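Haloalkane dehalogenase (Mycobacterium rhodesiae, PDB 4MJ3) probably catalyses the hydrolytic cleavage of carbon-halogen bonds in haloalkanes, yielding an alcohol and a halide ion. Local coordinates at residues A[129-134]-A[222-227]; A[215-220]-A[226-231]. One frame throughout, in Å; residues are numbered along the deposited sequence.

Overall arrangement
Both contacts converge on helix 225-235 and share P226 and A227, with centres about 6 Å apart. Contact 1 sets helix 124-135 against the start of that helix; contact 2 folds the preceding loop, 215-220, back over another side of it. The two meet where R131 NH1 lies 3.0 Å from N228 OD1, a probable hydrogen bond, and where D222 OD2 comes 3.4 Å from P217 CA. L215 and V216 touch W124, which directly follows the aspartate expected from the family to be the nucleophile, so that end of the loop lies near the probable active site. From the chain's centre, the centre of contact 1 is about 14 Å away and that of contact 2 about 17 Å.

Contact 1: A[129-134]-A[222-227]; sequences GLRLVG and DPATPA
The guanidinium of R131 carries A227 CB over one face, while A224 CB stands at its edge, near its plane. The methyl of A227 is 3.3 Å above that plane and displaced toward the rim. Its nearest atom there is R131 NH2, 3.3 Å from A227 CB. A224 is a looser neighbour, its CB 4.1 Å from R131 NH1. The two alanines thus border the flat group from two directions, and both are van der Waals contacts of a methyl with the guanidinium, with no hydrogen bond across the segments.

R131 reaches them because CG is anti to the backbone N (chi1 177°) and the chain then bends at chi2 (149°), which carries the head across from helix 124-135. Polar partners beyond the two segments fix the rotation of the head: NE makes a salt bridge with E135, NH1 donates to N228, and NH2 has a weak hydrogen bond to Q99. Y98 also packs against the side chain. The buried positive charge is therefore probably balanced by the E135 carboxylate.

On the other segment the position of A224 is set locally. D222 OD1 accepts from A224 N at 2.8 Å in a fairly straight bond, met on the anti side of the carboxylate and 16° out of its plane. This Asx turn coincides with a type I beta turn from D222 to T225, closed by T225 N to D222 O at 3.0 Å, and it leads into helix 225-235. T225 OG1 bonds to T152 O.

Such packing joins two core helices of an alpha/beta hydrolase fold: the one following the nucleophile elbow of this family, and the one that leads from the cap region back to strand 242-244.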
ATOM      1  N   GLY A 129      -2.384  -5.856   2.312  1.00 11.24           N
ATOM      2  CA  GLY A 129      -3.383  -6.293   1.343  1.00 11.34           C
ATOM      3  C   GLY A 129      -3.347  -7.776   1.012  1.00 10.44           C
ATOM      4  O   GLY A 129      -4.401  -8.429   0.966  1.00 12.90           O
ATOM      5  N   LEU A 130      -2.153  -8.338   0.802  1.00 10.94           N
ATOM      6  CA  LEU A 130      -2.043  -9.762   0.486  1.00 13.29           C
ATOM      7  C   LEU A 130      -2.438 -10.631   1.688  1.00 11.75           C
ATOM      8  O   LEU A 130      -3.020 -11.714   1.525  1.00 12.60           O
ATOM      9  CB  LEU A 130      -0.638 -10.120   0.003  1.00 12.94           C
ATOM     10  CG  LEU A 130      -0.199  -9.492  -1.320  1.00 12.87           C
ATOM     11  CD1 LEU A 130       1.287  -9.736  -1.537  1.00 13.40           C
ATOM     12  CD2 LEU A 130      -1.007 -10.039  -2.479  1.00 15.74           C
ATOM     13  N   ARG A 131      -2.160 -10.167   2.901  1.00 13.18           N
ATOM     14  CA  ARG A 131      -2.653 -10.847   4.081  1.00 12.74           C
ATOM     15  C   ARG A 131      -4.185 -10.831   4.116  1.00 13.25           C
ATOM     16  O   ARG A 131      -4.804 -11.847   4.453  1.00 14.18           O
ATOM     17  CB  ARG A 131      -2.068 -10.238   5.344  1.00 13.20           C
ATOM     18  CG  ARG A 131      -2.621 -10.874   6.599  1.00 14.19           C
ATOM     19  CD  ARG A 131      -1.622 -10.867   7.737  1.00 14.63           C
ATOM     20  NE  ARG A 131      -2.324 -10.927   9.009  1.00 13.84           N
ATOM     21  CZ  ARG A 131      -1.787 -10.670  10.193  1.00 15.16           C
ATOM     22  NH1 ARG A 131      -0.504 -10.362  10.309  1.00 13.59           N
ATOM     23  NH2 ARG A 131      -2.561 -10.718  11.272  1.00 16.50           N
ATOM     24  N   LEU A 132      -4.790  -9.705   3.752  1.00 12.36           N
ATOM     25  CA  LEU A 132      -6.238  -9.613   3.689  1.00 13.04           C
ATOM     26  C   LEU A 132      -6.820 -10.541   2.616  1.00 12.55           C
ATOM     27  O   LEU A 132      -7.892 -11.117   2.816  1.00 13.45           O
ATOM     28  CB  LEU A 132      -6.707  -8.177   3.491  1.00 14.27           C
ATOM     29  CG  LEU A 132      -6.481  -7.271   4.714  1.00 16.57           C
ATOM     30  CD1 LEU A 132      -6.815  -5.842   4.348  1.00 18.73           C
ATOM     31  CD2 LEU A 132      -7.314  -7.751   5.893  1.00 19.82           C
ATOM     32  N   VAL A 133      -6.110 -10.727   1.515  1.00 12.59           N
ATOM     33  CA  VAL A 133      -6.565 -11.660   0.473  1.00 13.88           C
ATOM     34  C   VAL A 133      -6.574 -13.066   1.075  1.00 14.96           C
ATOM     35  O   VAL A 133      -7.515 -13.828   0.882  1.00 14.71           O
ATOM     36  CB  VAL A 133      -5.696 -11.579  -0.803  1.00 13.27           C
ATOM     37  CG1 VAL A 133      -6.089 -12.649  -1.817  1.00 13.53           C
ATOM     38  CG2 VAL A 133      -5.822 -10.207  -1.461  1.00 14.94           C
ATOM     39  N   GLY A 134      -5.512 -13.415   1.798  1.00 14.35           N
ATOM     40  CA  GLY A 134      -5.430 -14.718   2.458  1.00 13.88           C
ATOM     41  C   GLY A 134      -6.528 -14.930   3.488  1.00 14.55           C
ATOM     42  O   GLY A 134      -7.074 -16.019   3.589  1.00 17.40           O
ATOM     43  N   ASP A 222       8.819 -13.423  14.872  1.00 16.41           N
ATOM     44  CA  ASP A 222       8.076 -12.186  14.701  1.00 13.53           C
ATOM     45  C   ASP A 222       6.648 -12.380  15.201  1.00 13.74           C
ATOM     46  O   ASP A 222       6.061 -13.440  15.004  1.00 12.38           O
ATOM     47  CB  ASP A 222       8.090 -11.745  13.218  1.00 13.93           C
ATOM     48  CG  ASP A 222       7.592 -10.347  13.032  1.00 13.28           C
ATOM     49  OD1 ASP A 222       6.351 -10.156  13.010  1.00 13.21           O
ATOM     50  OD2 ASP A 222       8.439  -9.425  12.954  1.00 16.46           O
ATOM     51  N   PRO A 223       6.052 -11.334  15.801  1.00 12.60           N
ATOM     52  CA  PRO A 223       4.657 -11.466  16.247  1.00 14.33           C
ATOM     53  C   PRO A 223       3.671 -11.770  15.110  1.00 11.98           C
ATOM     54  O   PRO A 223       2.640 -12.392  15.357  1.00 15.10           O
ATOM     55  CB  PRO A 223       4.357 -10.122  16.930  1.00 15.03           C
ATOM     56  CG  PRO A 223       5.451  -9.224  16.536  1.00 13.95           C
ATOM     57  CD  PRO A 223       6.643 -10.062  16.227  1.00 13.79           C
ATOM     58  N   ALA A 224       4.017 -11.413  13.874  1.00 11.59           N
ATOM     59  CA  ALA A 224       3.150 -11.650  12.710  1.00 11.80           C
ATOM     60  C   ALA A 224       3.415 -13.007  12.034  1.00 12.98           C
ATOM     61  O   ALA A 224       2.695 -13.390  11.122  1.00 11.77           O
ATOM     62  CB  ALA A 224       3.329 -10.546  11.687  1.00 12.28           C
ATOM     63  N   THR A 225       4.418 -13.748  12.490  1.00 14.12           N
ATOM     64  CA  THR A 225       4.773 -15.011  11.815  1.00 14.45           C
ATOM     65  C   THR A 225       3.608 -16.010  11.759  1.00 15.00           C
ATOM     66  O   THR A 225       3.294 -16.518  10.669  1.00 16.52           O
ATOM     67  CB  THR A 225       6.059 -15.629  12.404  1.00 15.94           C
ATOM     68  OG1 THR A 225       7.162 -14.777  12.070  1.00 14.22           O
ATOM     69  CG2 THR A 225       6.317 -17.027  11.837  1.00 16.27           C
ATOM     70  N   PRO A 226       2.924 -16.272  12.897  1.00 15.71           N
ATOM     71  CA  PRO A 226       1.847 -17.274  12.798  1.00 16.10           C
ATOM     72  C   PRO A 226       0.710 -16.871  11.836  1.00 15.76           C
ATOM     73  O   PRO A 226       0.335 -17.652  10.952  1.00 17.09           O
ATOM     74  CB  PRO A 226       1.346 -17.405  14.230  1.00 18.34           C
ATOM     75  CG  PRO A 226       2.501 -16.961  15.074  1.00 19.05           C
ATOM     76  CD  PRO A 226       3.157 -15.849  14.289  1.00 16.43           C
ATOM     77  N   ALA A 227       0.226 -15.644  11.957  1.00 14.14           N
ATOM     78  CA  ALA A 227      -0.842 -15.175  11.049  1.00 13.57           C
ATOM     79  C   ALA A 227      -0.369 -15.097   9.587  1.00 13.05           C
ATOM     80  O   ALA A 227      -1.123 -15.427   8.682  1.00 14.23           O
ATOM     81  CB  ALA A 227      -1.365 -13.830  11.486  1.00 16.31           C
TER

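Contact 2: A[215-220]-A[226-231]; sequences LVPISP and PANRKA
P217 and N228 cross at about a right angle, the CG corner of the proline ring meeting the amide of the asparagine at its nitrogen: P217 CG lies 3.8 Å from N228 ND2. Each of the two bonds from CA to CB points at the opposite segment. With CG anti to the carbonyl carbon (chi1 -75°), the N228 side chain brings ND2 to the CG of P217. That amide is gripped at both ends, ND2 donating to P151 O while R131 also holds OD1, which is consistent with the modelled orientation of the amide and gives its buried polar atoms partners. The proline supplies a nonpolar neighbour to a group bonded elsewhere, and Y98 touches both residues.

The chain here is the passage from the cap region, after helix 207-211, into helix 225-235, which in the alpha/beta hydrolase fold of haloalkane dehalogenases returns to the core sheet. The loop turns back beside the first turns of that helix.

Nearer the surface, P220 and R229 form the second pair. The R229 chain is extended from CG to NE, and although its CB heads neither at the loop nor from it, the guanidinium end draws closer, bringing NH2 to 3.8 Å from P220 CB. The proline carbon meets the guanidinium obliquely. Charge plays its part outside this pair: NH2 of R229 forms a salt bridge with D154 OD1, and P220 also packs on D154.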
ATOM      1  N   LEU A 215       8.297  -3.579  11.706  1.00 10.07           N
ATOM      2  CA  LEU A 215       7.196  -4.550  11.666  1.00 10.14           C
ATOM      3  C   LEU A 215       7.363  -5.596  10.574  1.00  9.88           C
ATOM      4  O   LEU A 215       6.575  -6.527  10.499  1.00 11.55           O
ATOM      5  CB  LEU A 215       5.847  -3.827  11.481  1.00 10.62           C
ATOM      6  CG  LEU A 215       5.483  -2.824  12.592  1.00 10.95           C
ATOM      7  CD1 LEU A 215       4.137  -2.199  12.278  1.00 13.02           C
ATOM      8  CD2 LEU A 215       5.456  -3.487  13.961  1.00 12.71           C
ATOM      9  N   VAL A 216       8.348  -5.420   9.702  1.00  9.74           N
ATOM     10  CA  VAL A 216       8.556  -6.359   8.598  1.00 10.74           C
ATOM     11  C   VAL A 216       9.127  -7.651   9.197  1.00  9.96           C
ATOM     12  O   VAL A 216      10.164  -7.620   9.835  1.00 12.76           O
ATOM     13  CB  VAL A 216       9.538  -5.822   7.544  1.00 10.46           C
ATOM     14  CG1 VAL A 216       9.781  -6.885   6.456  1.00 11.33           C
ATOM     15  CG2 VAL A 216       9.009  -4.547   6.920  1.00 11.71           C
ATOM     16  N   PRO A 217       8.425  -8.776   9.013  1.00 11.31           N
ATOM     17  CA  PRO A 217       8.979  -9.992   9.597  1.00 12.87           C
ATOM     18  C   PRO A 217      10.255 -10.455   8.919  1.00 12.92           C
ATOM     19  O   PRO A 217      10.263 -10.681   7.705  1.00 14.82           O
ATOM     20  CB  PRO A 217       7.866 -11.015   9.400  1.00 12.73           C
ATOM     21  CG  PRO A 217       6.629 -10.208   9.263  1.00 13.36           C
ATOM     22  CD  PRO A 217       7.060  -8.978   8.518  1.00 10.73           C
ATOM     23  N   ILE A 218      11.323 -10.569   9.684  1.00 12.65           N
ATOM     24  CA  ILE A 218      12.624 -10.983   9.151  1.00 13.92           C
ATOM     25  C   ILE A 218      13.196 -12.160   9.929  1.00 16.04           C
ATOM     26  O   ILE A 218      14.319 -12.575   9.673  1.00 18.85           O
ATOM     27  CB  ILE A 218      13.636  -9.809   9.105  1.00 15.40           C
ATOM     28  CG1 ILE A 218      13.978  -9.304  10.512  1.00 18.45           C
ATOM     29  CG2 ILE A 218      13.074  -8.662   8.249  1.00 16.15           C
ATOM     30  CD1 ILE A 218      14.998  -8.187  10.530  1.00 22.93           C
ATOM     31  N   SER A 219      12.427 -12.667  10.886  1.00 16.54           N
ATOM     32  CA  SER A 219      12.804 -13.817  11.677  1.00 17.47           C
ATOM     33  C   SER A 219      11.533 -14.542  12.101  1.00 19.11           C
ATOM     34  O   SER A 219      10.491 -13.912  12.208  1.00 17.75           O
ATOM     35  CB  SER A 219      13.560 -13.310  12.911  1.00 24.24           C
ATOM     36  OG  SER A 219      13.551 -14.248  13.965  1.00 33.84           O
ATOM     37  N   PRO A 220      11.616 -15.863  12.366  1.00 18.22           N
ATOM     38  CA  PRO A 220      10.391 -16.618  12.641  1.00 21.34           C
ATOM     39  C   PRO A 220       9.798 -16.445  14.045  1.00 23.04           C
ATOM     40  O   PRO A 220       8.788 -17.054  14.352  1.00 29.97           O
ATOM     41  CB  PRO A 220      10.805 -18.059  12.376  1.00 21.26           C
ATOM     42  CG  PRO A 220      12.272 -18.083  12.616  1.00 20.38           C
ATOM     43  CD  PRO A 220      12.781 -16.747  12.178  1.00 20.81           C
ATOM     44  N   PRO A 226       2.924 -16.272  12.897  1.00 15.71           N
ATOM     45  CA  PRO A 226       1.847 -17.274  12.798  1.00 16.10           C
ATOM     46  C   PRO A 226       0.710 -16.871  11.836  1.00 15.76           C
ATOM     47  O   PRO A 226       0.335 -17.652  10.952  1.00 17.09           O
ATOM     48  CB  PRO A 226       1.346 -17.405  14.230  1.00 18.34           C
ATOM     49  CG  PRO A 226       2.501 -16.961  15.074  1.00 19.05           C
ATOM     50  CD  PRO A 226       3.157 -15.849  14.289  1.00 16.43           C
ATOM     51  N   ALA A 227       0.226 -15.644  11.957  1.00 14.14           N
ATOM     52  CA  ALA A 227      -0.842 -15.175  11.049  1.00 13.57           C
ATOM     53  C   ALA A 227      -0.369 -15.097   9.587  1.00 13.05           C
ATOM     54  O   ALA A 227      -1.123 -15.427   8.682  1.00 14.23           O
ATOM     55  CB  ALA A 227      -1.365 -13.830  11.486  1.00 16.31           C
ATOM     56  N   ASN A 228       0.876 -14.679   9.355  1.00 12.46           N
ATOM     57  CA  ASN A 228       1.355 -14.546   7.971  1.00 13.29           C
ATOM     58  C   ASN A 228       1.542 -15.909   7.326  1.00 12.24           C
ATOM     59  O   ASN A 228       1.291 -16.062   6.131  1.00 13.04           O
ATOM     60  CB  ASN A 228       2.625 -13.725   7.882  1.00 13.88           C
ATOM     61  CG  ASN A 228       2.367 -12.243   8.056  1.00 14.29           C
ATOM     62  OD1 ASN A 228       1.293 -11.824   8.469  1.00 13.52           O
ATOM     63  ND2 ASN A 228       3.353 -11.449   7.729  1.00 16.23           N
ATOM     64  N   ARG A 229       1.963 -16.906   8.110  1.00 14.51           N
ATOM     65  CA  ARG A 229       2.079 -18.258   7.563  1.00 15.46           C
ATOM     66  C   ARG A 229       0.724 -18.775   7.133  1.00 15.62           C
ATOM     67  O   ARG A 229       0.592 -19.392   6.068  1.00 14.97           O
ATOM     68  CB  ARG A 229       2.676 -19.227   8.575  1.00 17.16           C
ATOM     69  CG  ARG A 229       4.163 -19.045   8.767  1.00 16.21           C
ATOM     70  CD  ARG A 229       4.636 -19.926   9.901  1.00 20.60           C
ATOM     71  NE  ARG A 229       6.085 -19.897  10.058  1.00 18.01           N
ATOM     72  CZ  ARG A 229       6.707 -20.386  11.127  1.00 21.12           C
ATOM     73  NH1 ARG A 229       6.011 -20.944  12.109  1.00 20.47           N
ATOM     74  NH2 ARG A 229       8.024 -20.313  11.217  1.00 21.63           N
ATOM     75  N   LYS A 230      -0.288 -18.508   7.939  1.00 14.41           N
ATOM     76  CA  LYS A 230      -1.637 -18.938   7.606  1.00 16.27           C
ATOM     77  C   LYS A 230      -2.159 -18.222   6.371  1.00 14.41           C
ATOM     78  O   LYS A 230      -2.746 -18.855   5.462  1.00 17.37           O
ATOM     79  CB  LYS A 230      -2.597 -18.719   8.776  1.00 15.49           C
ATOM     80  CG  LYS A 230      -2.349 -19.695   9.914  1.00 20.96           C
ATOM     81  N   ALA A 231      -1.949 -16.915   6.314  1.00 14.79           N
ATOM     82  CA  ALA A 231      -2.329 -16.138   5.110  1.00 13.77           C
ATOM     83  C   ALA A 231      -1.584 -16.577   3.846  1.00 13.44           C
ATOM     84  O   ALA A 231      -2.156 -16.621   2.753  1.00 14.41           O
ATOM     85  CB  ALA A 231      -2.135 -14.653   5.340  1.00 13.64           C
TER